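Local coordinates for protein CELL division inhibitor (Pyrococcus furiosus, PDB 1G3R) that is a MinD-type cell division inhibitor that binds adenine nucleotides together with magnesium and probably hydrolyses ATP, at residues 139-144 / 166-171; 173-178 / 197-202. One frame throughout, in Å; residues are numbered along the deposited sequence.

Interaction 1 (139-144 / 166-171); sequences LVTNPE and LGFVLN. With ACP (phosphomethylphosphonic acid adenylate ester), chain C.
Strands 139-141 and 166-171 run side by side in the same direction, their axes 4.5 Å apart at the closest and turned by 20°, with Leu139 facing Phe168, Val140 facing Val169 and Thr141 facing Leu170. The hydrogen bonds alternate as a parallel pair requires: Leu139 N gives to Gly167 O, Leu139 O takes Val169 N, Thr141 N gives to Val169 O, and Thr141 O takes Asn171 N at 2.8 Å. Leu139, Thr141, Phe168 and Leu170 project from one face. There Leu139 CB sits 3.6 Å from Phe168 CB, and the methyl CG2 of Thr141 reaches CD1 of Phe168 at 3.6 Å, coming in at the ring's edge close to its plane. With CG of Phe168 between the backbone N and the carbonyl carbon (chi1 72°), CD1 is the ring atom that comes near Thr141, and the side chain also packs on Val191. Helix 145-161, which links the two strands in a beta-alpha-beta crossover of the P-loop NTPase sheet, lies against this face through Cys147, Leu148 and Thr151. Val140 and Val169 occupy the other face, where Val140 meets Ile7 of strand 3-8. Past the strand end, Pro143 crosses Leu170 at a slant, with Pro143 CG 3.5 Å from Leu170 CD2. Asn142 CA directs its hydrogen almost straight at Asn171 O. The side chain of Asn142 touches Thr14 in the phosphate-binding loop. Asn171, a residue seen to bind ADP, turns its side chain to the adenine of ACP, with CG 3.7 Å from N7.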
ATOM      1  N   LEU A 139       3.635   1.057  -8.223  1.00 53.80           N
ATOM      2  CA  LEU A 139       2.409   1.025  -8.998  1.00 54.73           C
ATOM      3  C   LEU A 139       1.774  -0.352  -8.953  1.00 55.00           C
ATOM      4  O   LEU A 139       2.437  -1.352  -9.198  1.00 54.51           O
ATOM      5  CB  LEU A 139       2.697   1.417 -10.452  1.00 55.34           C
ATOM      6  CG  LEU A 139       3.485   2.715 -10.688  1.00 55.59           C
ATOM      7  CD1 LEU A 139       3.684   2.920 -12.182  1.00 55.85           C
ATOM      8  CD2 LEU A 139       2.748   3.905 -10.088  1.00 55.53           C
ATOM      9  N   VAL A 140       0.485  -0.389  -8.634  1.00 56.28           N
ATOM     10  CA  VAL A 140      -0.272  -1.638  -8.568  1.00 57.90           C
ATOM     11  C   VAL A 140      -1.283  -1.638  -9.706  1.00 59.33           C
ATOM     12  O   VAL A 140      -1.998  -0.659  -9.899  1.00 58.94           O
ATOM     13  CB  VAL A 140      -1.048  -1.761  -7.237  1.00 57.24           C
ATOM     14  CG1 VAL A 140      -1.857  -3.046  -7.221  1.00 57.16           C
ATOM     15  CG2 VAL A 140      -0.084  -1.733  -6.076  1.00 57.10           C
ATOM     16  N   THR A 141      -1.357  -2.731 -10.456  1.00 61.62           N
ATOM     17  CA  THR A 141      -2.292  -2.776 -11.566  1.00 64.41           C
ATOM     18  C   THR A 141      -2.750  -4.179 -11.930  1.00 66.35           C
ATOM     19  O   THR A 141      -2.113  -5.167 -11.567  1.00 66.15           O
ATOM     20  CB  THR A 141      -1.668  -2.128 -12.812  1.00 64.65           C
ATOM     21  OG1 THR A 141      -2.647  -2.057 -13.859  1.00 65.97           O
ATOM     22  CG2 THR A 141      -0.462  -2.944 -13.282  1.00 64.45           C
ATOM     23  N   ASN A 142      -3.866  -4.244 -12.655  1.00 69.29           N
ATOM     24  CA  ASN A 142      -4.449  -5.504 -13.112  1.00 72.35           C
ATOM     25  C   ASN A 142      -4.122  -5.713 -14.589  1.00 74.24           C
ATOM     26  O   ASN A 142      -3.815  -4.759 -15.300  1.00 74.51           O
ATOM     27  CB  ASN A 142      -5.970  -5.484 -12.946  1.00 73.05           C
ATOM     28  CG  ASN A 142      -6.404  -5.209 -11.518  1.00 73.91           C
ATOM     29  OD1 ASN A 142      -5.980  -5.888 -10.579  1.00 74.25           O
ATOM     30  ND2 ASN A 142      -7.266  -4.212 -11.348  1.00 74.45           N
ATOM     31  N   PRO A 143      -4.192  -6.966 -15.070  1.00 76.01           N
ATOM     32  CA  PRO A 143      -3.901  -7.280 -16.474  1.00 77.62           C
ATOM     33  C   PRO A 143      -4.954  -6.722 -17.441  1.00 79.19           C
ATOM     34  O   PRO A 143      -5.220  -7.309 -18.491  1.00 79.07           O
ATOM     35  CB  PRO A 143      -3.863  -8.809 -16.484  1.00 77.52           C
ATOM     36  CG  PRO A 143      -3.448  -9.156 -15.083  1.00 76.96           C
ATOM     37  CD  PRO A 143      -4.294  -8.204 -14.277  1.00 76.59           C
ATOM     38  N   GLU A 144      -5.555  -5.594 -17.069  1.00 81.02           N
ATOM     39  CA  GLU A 144      -6.570  -4.935 -17.886  1.00 82.60           C
ATOM     40  C   GLU A 144      -5.881  -3.836 -18.667  1.00 83.37           C
ATOM     41  O   GLU A 144      -4.842  -3.327 -18.248  1.00 83.58           O
ATOM     42  CB  GLU A 144      -7.653  -4.318 -17.004  1.00 83.49           C
ATOM     43  CG  GLU A 144      -8.429  -5.325 -16.175  1.00 85.01           C
ATOM     44  CD  GLU A 144      -9.147  -4.678 -15.004  1.00 85.89           C
ATOM     45  OE1 GLU A 144      -9.839  -3.658 -15.220  1.00 86.27           O
ATOM     46  OE2 GLU A 144      -9.021  -5.193 -13.870  1.00 86.32           O
ATOM     47  N   LEU A 166       9.477   3.067  -8.492  1.00 55.92           N
ATOM     48  CA  LEU A 166      10.200   1.805  -8.320  1.00 56.02           C
ATOM     49  C   LEU A 166       9.822   0.758  -9.361  1.00 55.98           C
ATOM     50  O   LEU A 166      10.618  -0.119  -9.691  1.00 55.82           O
ATOM     51  CB  LEU A 166       9.928   1.232  -6.929  1.00 56.56           C
ATOM     52  CG  LEU A 166      10.188   2.122  -5.711  1.00 57.07           C
ATOM     53  CD1 LEU A 166       9.749   1.379  -4.464  1.00 57.53           C
ATOM     54  CD2 LEU A 166      11.665   2.483  -5.614  1.00 57.15           C
ATOM     55  N   GLY A 167       8.601   0.853  -9.868  1.00 56.14           N
ATOM     56  CA  GLY A 167       8.132  -0.100 -10.857  1.00 56.19           C
ATOM     57  C   GLY A 167       6.696  -0.452 -10.540  1.00 56.23           C
ATOM     58  O   GLY A 167       6.058   0.217  -9.731  1.00 56.20           O
ATOM     59  N   PHE A 168       6.173  -1.498 -11.160  1.00 56.16           N
ATOM     60  CA  PHE A 168       4.796  -1.865 -10.892  1.00 56.29           C
ATOM     61  C   PHE A 168       4.641  -3.316 -10.489  1.00 56.51           C
ATOM     62  O   PHE A 168       5.595  -4.098 -10.502  1.00 56.64           O
ATOM     63  CB  PHE A 168       3.918  -1.594 -12.110  1.00 55.90           C
ATOM     64  CG  PHE A 168       4.144  -2.551 -13.243  1.00 56.23           C
ATOM     65  CD1 PHE A 168       3.094  -3.328 -13.732  1.00 56.25           C
ATOM     66  CD2 PHE A 168       5.399  -2.667 -13.840  1.00 56.11           C
ATOM     67  CE1 PHE A 168       3.290  -4.206 -14.800  1.00 56.26           C
ATOM     68  CE2 PHE A 168       5.604  -3.540 -14.907  1.00 55.98           C
ATOM     69  CZ  PHE A 168       4.548  -4.310 -15.388  1.00 55.86           C
ATOM     70  N   VAL A 169       3.411  -3.655 -10.132  1.00 56.50           N
ATOM     71  CA  VAL A 169       3.045  -4.993  -9.717  1.00 56.54           C
ATOM     72  C   VAL A 169       1.873  -5.422 -10.588  1.00 56.67           C
ATOM     73  O   VAL A 169       0.887  -4.688 -10.720  1.00 56.59           O
ATOM     74  CB  VAL A 169       2.590  -5.007  -8.243  1.00 56.65           C
ATOM     75  CG1 VAL A 169       2.112  -6.390  -7.864  1.00 56.90           C
ATOM     76  CG2 VAL A 169       3.728  -4.566  -7.337  1.00 56.89           C
ATOM     77  N   LEU A 170       1.986  -6.592 -11.204  1.00 56.64           N
ATOM     78  CA  LEU A 170       0.898  -7.090 -12.036  1.00 57.12           C
ATOM     79  C   LEU A 170       0.102  -8.036 -11.139  1.00 57.55           C
ATOM     80  O   LEU A 170       0.434  -9.220 -10.991  1.00 57.72           O
ATOM     81  CB  LEU A 170       1.438  -7.842 -13.257  1.00 56.64           C
ATOM     82  CG  LEU A 170       0.797  -7.574 -14.626  1.00 55.89           C
ATOM     83  CD1 LEU A 170       0.913  -8.858 -15.433  1.00 56.39           C
ATOM     84  CD2 LEU A 170      -0.667  -7.166 -14.517  1.00 55.52           C
ATOM     85  N   ASN A 171      -0.948  -7.493 -10.535  1.00 57.34           N
ATOM     86  CA  ASN A 171      -1.786  -8.241  -9.619  1.00 57.65           C
ATOM     87  C   ASN A 171      -2.969  -8.899 -10.298  1.00 58.58           C
ATOM     88  O   ASN A 171      -3.462  -8.407 -11.313  1.00 58.82           O
ATOM     89  CB  ASN A 171      -2.309  -7.303  -8.534  1.00 57.07           C
ATOM     90  CG  ASN A 171      -3.035  -8.037  -7.427  1.00 55.61           C
ATOM     91  OD1 ASN A 171      -3.949  -7.498  -6.808  1.00 54.74           O
ATOM     92  ND2 ASN A 171      -2.621  -9.268  -7.164  1.00 55.02           N
TER
HETATM   93  PG  ACP C 238      -9.887   0.301  -3.212  1.00 51.83           P
HETATM   94  O1G ACP C 238      -9.678   0.955  -4.434  1.00 52.61           O
HETATM   95  O2G ACP C 238     -11.187   0.605  -2.642  1.00 51.97           O
HETATM   96  O3G ACP C 238      -8.869   0.942  -2.281  1.00 52.43           O
HETATM   97  PB  ACP C 238      -7.963  -1.996  -3.225  1.00 49.21           P
HETATM   98  O1B ACP C 238      -7.133  -1.671  -4.352  1.00 48.56           O
HETATM   99  O2B ACP C 238      -7.236  -1.715  -1.971  1.00 49.06           O
HETATM  100  C3B ACP C 238      -9.484  -1.258  -3.184  1.00 50.13           C
HETATM  101  PA  ACP C 238      -8.036  -4.634  -2.207  1.00 46.93           P
HETATM  102  O1A ACP C 238      -8.838  -4.537  -1.043  1.00 46.06           O
HETATM  103  O2A ACP C 238      -6.626  -4.805  -1.937  1.00 46.00           O
HETATM  104  O3A ACP C 238      -8.225  -3.518  -3.207  1.00 48.47           O
HETATM  105  O5' ACP C 238      -8.517  -5.863  -2.919  1.00 46.98           O
HETATM  106  C5' ACP C 238      -9.896  -6.097  -3.358  1.00 47.30           C
HETATM  107  C4' ACP C 238     -10.304  -7.495  -3.076  1.00 47.53           C
HETATM  108  O4' ACP C 238      -9.667  -8.429  -3.997  1.00 47.09           O
HETATM  109  C3' ACP C 238      -9.926  -8.002  -1.712  1.00 47.53           C
HETATM  110  O3' ACP C 238     -11.013  -8.696  -1.098  1.00 48.86           O
HETATM  111  C2' ACP C 238      -8.774  -8.930  -1.907  1.00 47.03           C
HETATM  112  O2' ACP C 238      -8.679 -10.001  -0.982  1.00 47.72           O
HETATM  113  C1' ACP C 238      -8.934  -9.449  -3.276  1.00 47.16           C
HETATM  114  N9  ACP C 238      -7.659  -9.607  -4.028  1.00 46.75           N
HETATM  115  C8  ACP C 238      -6.620  -8.716  -4.321  1.00 46.15           C
HETATM  116  N7  ACP C 238      -5.637  -9.211  -5.016  1.00 46.77           N
HETATM  117  C5  ACP C 238      -6.017 -10.524  -5.218  1.00 46.72           C
HETATM  118  C6  ACP C 238      -5.396 -11.615  -5.901  1.00 46.61           C
HETATM  119  N6  ACP C 238      -4.217 -11.442  -6.493  1.00 46.73           N
HETATM  120  N1  ACP C 238      -6.055 -12.848  -5.926  1.00 46.50           N
HETATM  121  C2  ACP C 238      -7.263 -13.002  -5.313  1.00 46.79           C
HETATM  122  N3  ACP C 238      -7.920 -12.018  -4.645  1.00 46.43           N
HETATM  123  C4  ACP C 238      -7.248 -10.799  -4.630  1.00 46.43           C

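Interaction 2 (173-178 / 197-202); sequences YGRSDR and IPEDPA. With ACP (phosphomethylphosphonic acid adenylate ester), chain C.
Arg175 and Glu199 each carry CG anti to the backbone N (chi1 -178° and 173°), which sends an extended arginine chain obliquely across a glutamate that then bends at its next bond. The touching is done mainly by the arginine's methylene chain: Arg175 CB lies 3.9 Å from Glu199 CB, and Arg175 CG 3.9 Å from Glu199 CD. The charged pair is a long one, Arg175 NE to Glu199 OE1 3.9 Å, and the oxygen stands well out of the guanidinium plane, so the attraction is one of charges without an N-H aimed at it; the place of OE1 is also less sure. Arg172 is the stronger partner, forming a salt bridge to Glu199 OE2, which also sits 3.3 Å from C2 of the adenine in ACP. Replacing Glu199 by an alanine is likely to leave Arg172 without its carboxylate mate and to take away both the carboxylate beside C2 of the adenine and much of the packing on the chain of Arg175.

The backbones run in parallel here, Tyr173 facing Pro198. Glu199 N gives a hydrogen bond of 2.9 Å to Tyr173 O, whereas Tyr173 N to Ile197 O is weak. Farther along 197-202 the chain reads the base: ACP N6 donates to Pro198 O at 2.8 Å, and Asp200 N donates to ACP N1 at 2.9 Å. Asp200 then serves as N-cap of helix 201-209, its OD1 accepting from Ala202 N while OD2 takes Gly222 N. This reading of N6 and N1 by backbone atoms, where strand 193-198 passes into the next helix, is part of the adenine site of this MinD-type P-loop ATPase.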
ATOM      1  N   TYR A 173      -3.134 -11.532 -12.025  1.00 63.03           N
ATOM      2  CA  TYR A 173      -2.847 -12.272 -13.249  1.00 64.76           C
ATOM      3  C   TYR A 173      -3.334 -13.717 -13.160  1.00 65.88           C
ATOM      4  O   TYR A 173      -3.295 -14.333 -12.096  1.00 66.22           O
ATOM      5  CB  TYR A 173      -1.348 -12.270 -13.549  1.00 64.91           C
ATOM      6  CG  TYR A 173      -1.013 -12.972 -14.843  1.00 65.59           C
ATOM      7  CD1 TYR A 173      -1.453 -12.461 -16.068  1.00 65.89           C
ATOM      8  CD2 TYR A 173      -0.283 -14.165 -14.845  1.00 65.46           C
ATOM      9  CE1 TYR A 173      -1.177 -13.121 -17.269  1.00 66.18           C
ATOM     10  CE2 TYR A 173      -0.001 -14.838 -16.040  1.00 65.47           C
ATOM     11  CZ  TYR A 173      -0.450 -14.311 -17.249  1.00 66.09           C
ATOM     12  OH  TYR A 173      -0.175 -14.968 -18.434  1.00 65.36           O
ATOM     13  N   GLY A 174      -3.776 -14.259 -14.290  1.00 67.17           N
ATOM     14  CA  GLY A 174      -4.271 -15.621 -14.307  1.00 68.42           C
ATOM     15  C   GLY A 174      -5.700 -15.643 -13.808  1.00 69.62           C
ATOM     16  O   GLY A 174      -6.179 -16.655 -13.296  1.00 69.87           O
ATOM     17  N   ARG A 175      -6.380 -14.511 -13.958  1.00 70.66           N
ATOM     18  CA  ARG A 175      -7.764 -14.368 -13.526  1.00 72.07           C
ATOM     19  C   ARG A 175      -8.708 -14.608 -14.705  1.00 73.40           C
ATOM     20  O   ARG A 175      -9.805 -15.145 -14.543  1.00 72.83           O
ATOM     21  CB  ARG A 175      -7.975 -12.961 -12.970  1.00 71.51           C
ATOM     22  CG  ARG A 175      -9.365 -12.685 -12.440  1.00 71.23           C
ATOM     23  CD  ARG A 175      -9.463 -11.250 -11.965  1.00 71.28           C
ATOM     24  NE  ARG A 175     -10.753 -10.952 -11.352  1.00 71.90           N
ATOM     25  CZ  ARG A 175     -11.105  -9.751 -10.899  1.00 72.45           C
ATOM     26  NH1 ARG A 175     -12.302  -9.571 -10.352  1.00 72.41           N
ATOM     27  NH2 ARG A 175     -10.263  -8.726 -10.996  1.00 72.05           N
ATOM     28  N   SER A 176      -8.251 -14.207 -15.889  1.00 75.42           N
ATOM     29  CA  SER A 176      -9.014 -14.339 -17.125  1.00 77.36           C
ATOM     30  C   SER A 176      -8.146 -14.847 -18.282  1.00 78.69           C
ATOM     31  O   SER A 176      -6.917 -14.883 -18.183  1.00 78.63           O
ATOM     32  CB  SER A 176      -9.621 -12.982 -17.498  1.00 77.01           C
ATOM     33  OG  SER A 176     -10.263 -13.037 -18.759  1.00 77.48           O
ATOM     34  N   ASP A 177      -8.799 -15.245 -19.372  1.00 80.62           N
ATOM     35  CA  ASP A 177      -8.103 -15.732 -20.565  1.00 82.27           C
ATOM     36  C   ASP A 177      -7.542 -14.537 -21.322  1.00 82.98           C
ATOM     37  O   ASP A 177      -6.512 -14.626 -21.997  1.00 82.72           O
ATOM     38  CB  ASP A 177      -9.072 -16.471 -21.496  1.00 83.04           C
ATOM     39  CG  ASP A 177      -9.503 -17.815 -20.952  1.00 83.87           C
ATOM     40  OD1 ASP A 177      -8.619 -18.662 -20.699  1.00 84.78           O
ATOM     41  OD2 ASP A 177     -10.724 -18.027 -20.786  1.00 84.12           O
ATOM     42  N   ARG A 178      -8.244 -13.417 -21.194  1.00 83.72           N
ATOM     43  CA  ARG A 178      -7.884 -12.183 -21.869  1.00 84.59           C
ATOM     44  C   ARG A 178      -6.973 -11.291 -21.021  1.00 84.57           C
ATOM     45  O   ARG A 178      -6.936 -10.070 -21.205  1.00 84.33           O
ATOM     46  CB  ARG A 178      -9.167 -11.434 -22.245  1.00 85.73           C
ATOM     47  CG  ARG A 178     -10.396 -12.347 -22.385  1.00 87.27           C
ATOM     48  CD  ARG A 178     -10.231 -13.407 -23.479  1.00 88.43           C
ATOM     49  NE  ARG A 178     -10.434 -12.861 -24.820  1.00 89.73           N
ATOM     50  CZ  ARG A 178     -11.602 -12.425 -25.287  1.00 90.29           C
ATOM     51  NH1 ARG A 178     -12.691 -12.469 -24.525  1.00 90.17           N
ATOM     52  NH2 ARG A 178     -11.681 -11.939 -26.519  1.00 90.46           N
ATOM     53  N   ILE A 197       1.534 -11.035  -9.065  1.00 51.82           N
ATOM     54  CA  ILE A 197       0.726 -11.584  -7.984  1.00 50.58           C
ATOM     55  C   ILE A 197      -0.456 -12.267  -8.646  1.00 50.21           C
ATOM     56  O   ILE A 197      -1.322 -11.605  -9.224  1.00 50.54           O
ATOM     57  CB  ILE A 197       0.200 -10.490  -7.043  1.00 49.90           C
ATOM     58  CG1 ILE A 197       1.369  -9.704  -6.442  1.00 49.65           C
ATOM     59  CG2 ILE A 197      -0.627 -11.118  -5.947  1.00 49.74           C
ATOM     60  CD1 ILE A 197       2.287 -10.516  -5.558  1.00 49.19           C
ATOM     61  N   PRO A 198      -0.502 -13.607  -8.580  1.00 49.90           N
ATOM     62  CA  PRO A 198      -1.575 -14.410  -9.175  1.00 49.53           C
ATOM     63  C   PRO A 198      -2.932 -14.235  -8.516  1.00 48.98           C
ATOM     64  O   PRO A 198      -3.037 -13.767  -7.387  1.00 48.86           O
ATOM     65  CB  PRO A 198      -1.057 -15.833  -9.017  1.00 49.87           C
ATOM     66  CG  PRO A 198      -0.327 -15.758  -7.714  1.00 49.24           C
ATOM     67  CD  PRO A 198       0.458 -14.476  -7.876  1.00 49.77           C
ATOM     68  N   GLU A 199      -3.974 -14.602  -9.245  1.00 49.06           N
ATOM     69  CA  GLU A 199      -5.329 -14.532  -8.720  1.00 49.13           C
ATOM     70  C   GLU A 199      -5.410 -15.763  -7.824  1.00 48.01           C
ATOM     71  O   GLU A 199      -5.602 -16.878  -8.306  1.00 48.12           O
ATOM     72  CB  GLU A 199      -6.335 -14.634  -9.866  1.00 50.07           C
ATOM     73  CG  GLU A 199      -7.795 -14.733  -9.446  1.00 51.99           C
ATOM     74  CD  GLU A 199      -8.309 -13.460  -8.818  1.00 53.41           C
ATOM     75  OE1 GLU A 199      -7.834 -12.374  -9.215  1.00 54.12           O
ATOM     76  OE2 GLU A 199      -9.198 -13.542  -7.940  1.00 54.12           O
ATOM     77  N   ASP A 200      -5.232 -15.563  -6.523  1.00 46.54           N
ATOM     78  CA  ASP A 200      -5.259 -16.672  -5.579  1.00 44.68           C
ATOM     79  C   ASP A 200      -6.297 -16.459  -4.479  1.00 43.78           C
ATOM     80  O   ASP A 200      -6.203 -15.505  -3.710  1.00 43.79           O
ATOM     81  CB  ASP A 200      -3.871 -16.838  -4.959  1.00 43.59           C
ATOM     82  CG  ASP A 200      -3.729 -18.120  -4.175  1.00 43.14           C
ATOM     83  OD1 ASP A 200      -4.758 -18.668  -3.729  1.00 42.85           O
ATOM     84  OD2 ASP A 200      -2.580 -18.571  -3.993  1.00 42.39           O
ATOM     85  N   PRO A 201      -7.305 -17.348  -4.394  1.00 43.20           N
ATOM     86  CA  PRO A 201      -8.363 -17.258  -3.380  1.00 42.40           C
ATOM     87  C   PRO A 201      -7.782 -17.106  -1.971  1.00 42.39           C
ATOM     88  O   PRO A 201      -8.420 -16.526  -1.085  1.00 42.34           O
ATOM     89  CB  PRO A 201      -9.110 -18.575  -3.548  1.00 42.23           C
ATOM     90  CG  PRO A 201      -8.986 -18.836  -4.998  1.00 43.00           C
ATOM     91  CD  PRO A 201      -7.533 -18.505  -5.277  1.00 42.81           C
ATOM     92  N   ALA A 202      -6.573 -17.631  -1.775  1.00 41.56           N
ATOM     93  CA  ALA A 202      -5.887 -17.551  -0.488  1.00 41.79           C
ATOM     94  C   ALA A 202      -5.682 -16.103  -0.058  1.00 41.91           C
ATOM     95  O   ALA A 202      -5.720 -15.784   1.131  1.00 41.87           O
ATOM     96  CB  ALA A 202      -4.541 -18.257  -0.571  1.00 41.76           C
TER
HETATM   97  PG  ACP C 238      -9.887   0.301  -3.212  1.00 51.83           P
HETATM   98  O1G ACP C 238      -9.678   0.955  -4.434  1.00 52.61           O
HETATM   99  O2G ACP C 238     -11.187   0.605  -2.642  1.00 51.97           O
HETATM  100  O3G ACP C 238      -8.869   0.942  -2.281  1.00 52.43           O
HETATM  101  PB  ACP C 238      -7.963  -1.996  -3.225  1.00 49.21           P
HETATM  102  O1B ACP C 238      -7.133  -1.671  -4.352  1.00 48.56           O
HETATM  103  O2B ACP C 238      -7.236  -1.715  -1.971  1.00 49.06           O
HETATM  104  C3B ACP C 238      -9.484  -1.258  -3.184  1.00 50.13           C
HETATM  105  PA  ACP C 238      -8.036  -4.634  -2.207  1.00 46.93           P
HETATM  106  O1A ACP C 238      -8.838  -4.537  -1.043  1.00 46.06           O
HETATM  107  O2A ACP C 238      -6.626  -4.805  -1.937  1.00 46.00           O
HETATM  108  O3A ACP C 238      -8.225  -3.518  -3.207  1.00 48.47           O
HETATM  109  O5' ACP C 238      -8.517  -5.863  -2.919  1.00 46.98           O
HETATM  110  C5' ACP C 238      -9.896  -6.097  -3.358  1.00 47.30           C
HETATM  111  C4' ACP C 238     -10.304  -7.495  -3.076  1.00 47.53           C
HETATM  112  O4' ACP C 238      -9.667  -8.429  -3.997  1.00 47.09           O
HETATM  113  C3' ACP C 238      -9.926  -8.002  -1.712  1.00 47.53           C
HETATM  114  O3' ACP C 238     -11.013  -8.696  -1.098  1.00 48.86           O
HETATM  115  C2' ACP C 238      -8.774  -8.930  -1.907  1.00 47.03           C
HETATM  116  O2' ACP C 238      -8.679 -10.001  -0.982  1.00 47.72           O
HETATM  117  C1' ACP C 238      -8.934  -9.449  -3.276  1.00 47.16           C
HETATM  118  N9  ACP C 238      -7.659  -9.607  -4.028  1.00 46.75           N
HETATM  119  C8  ACP C 238      -6.620  -8.716  -4.321  1.00 46.15           C
HETATM  120  N7  ACP C 238      -5.637  -9.211  -5.016  1.00 46.77           N
HETATM  121  C5  ACP C 238      -6.017 -10.524  -5.218  1.00 46.72           C
HETATM  122  C6  ACP C 238      -5.396 -11.615  -5.901  1.00 46.61           C
HETATM  123  N6  ACP C 238      -4.217 -11.442  -6.493  1.00 46.73           N
HETATM  124  N1  ACP C 238      -6.055 -12.848  -5.926  1.00 46.50           N
HETATM  125  C2  ACP C 238      -7.263 -13.002  -5.313  1.00 46.79           C
HETATM  126  N3  ACP C 238      -7.920 -12.018  -4.645  1.00 46.43           N
HETATM  127  C4  ACP C 238      -7.248 -10.799  -4.630  1.00 46.43           C

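Interaction 1 closes before interaction 2 opens, and their centres lie 13 Å apart on the same side of the chain's centre. Strands 136-141, 164-173 and 193-198 are consecutive neighbours at one side of the sheet, with 193-198 outermost, so interaction 1 joins the first two and interaction 2 continues where the second meets the third. A probable hydrogen bond of 2.9 Å between Leu170 O and Ile197 N ties the contacts, and Pro143 packs on Tyr173. Val169 CG1 also lies 3.7 Å from Ile197 CG1. Both reach ACP from these strand ends: together they put Asn171, Pro198, Glu199 and Asp200 around one adenine.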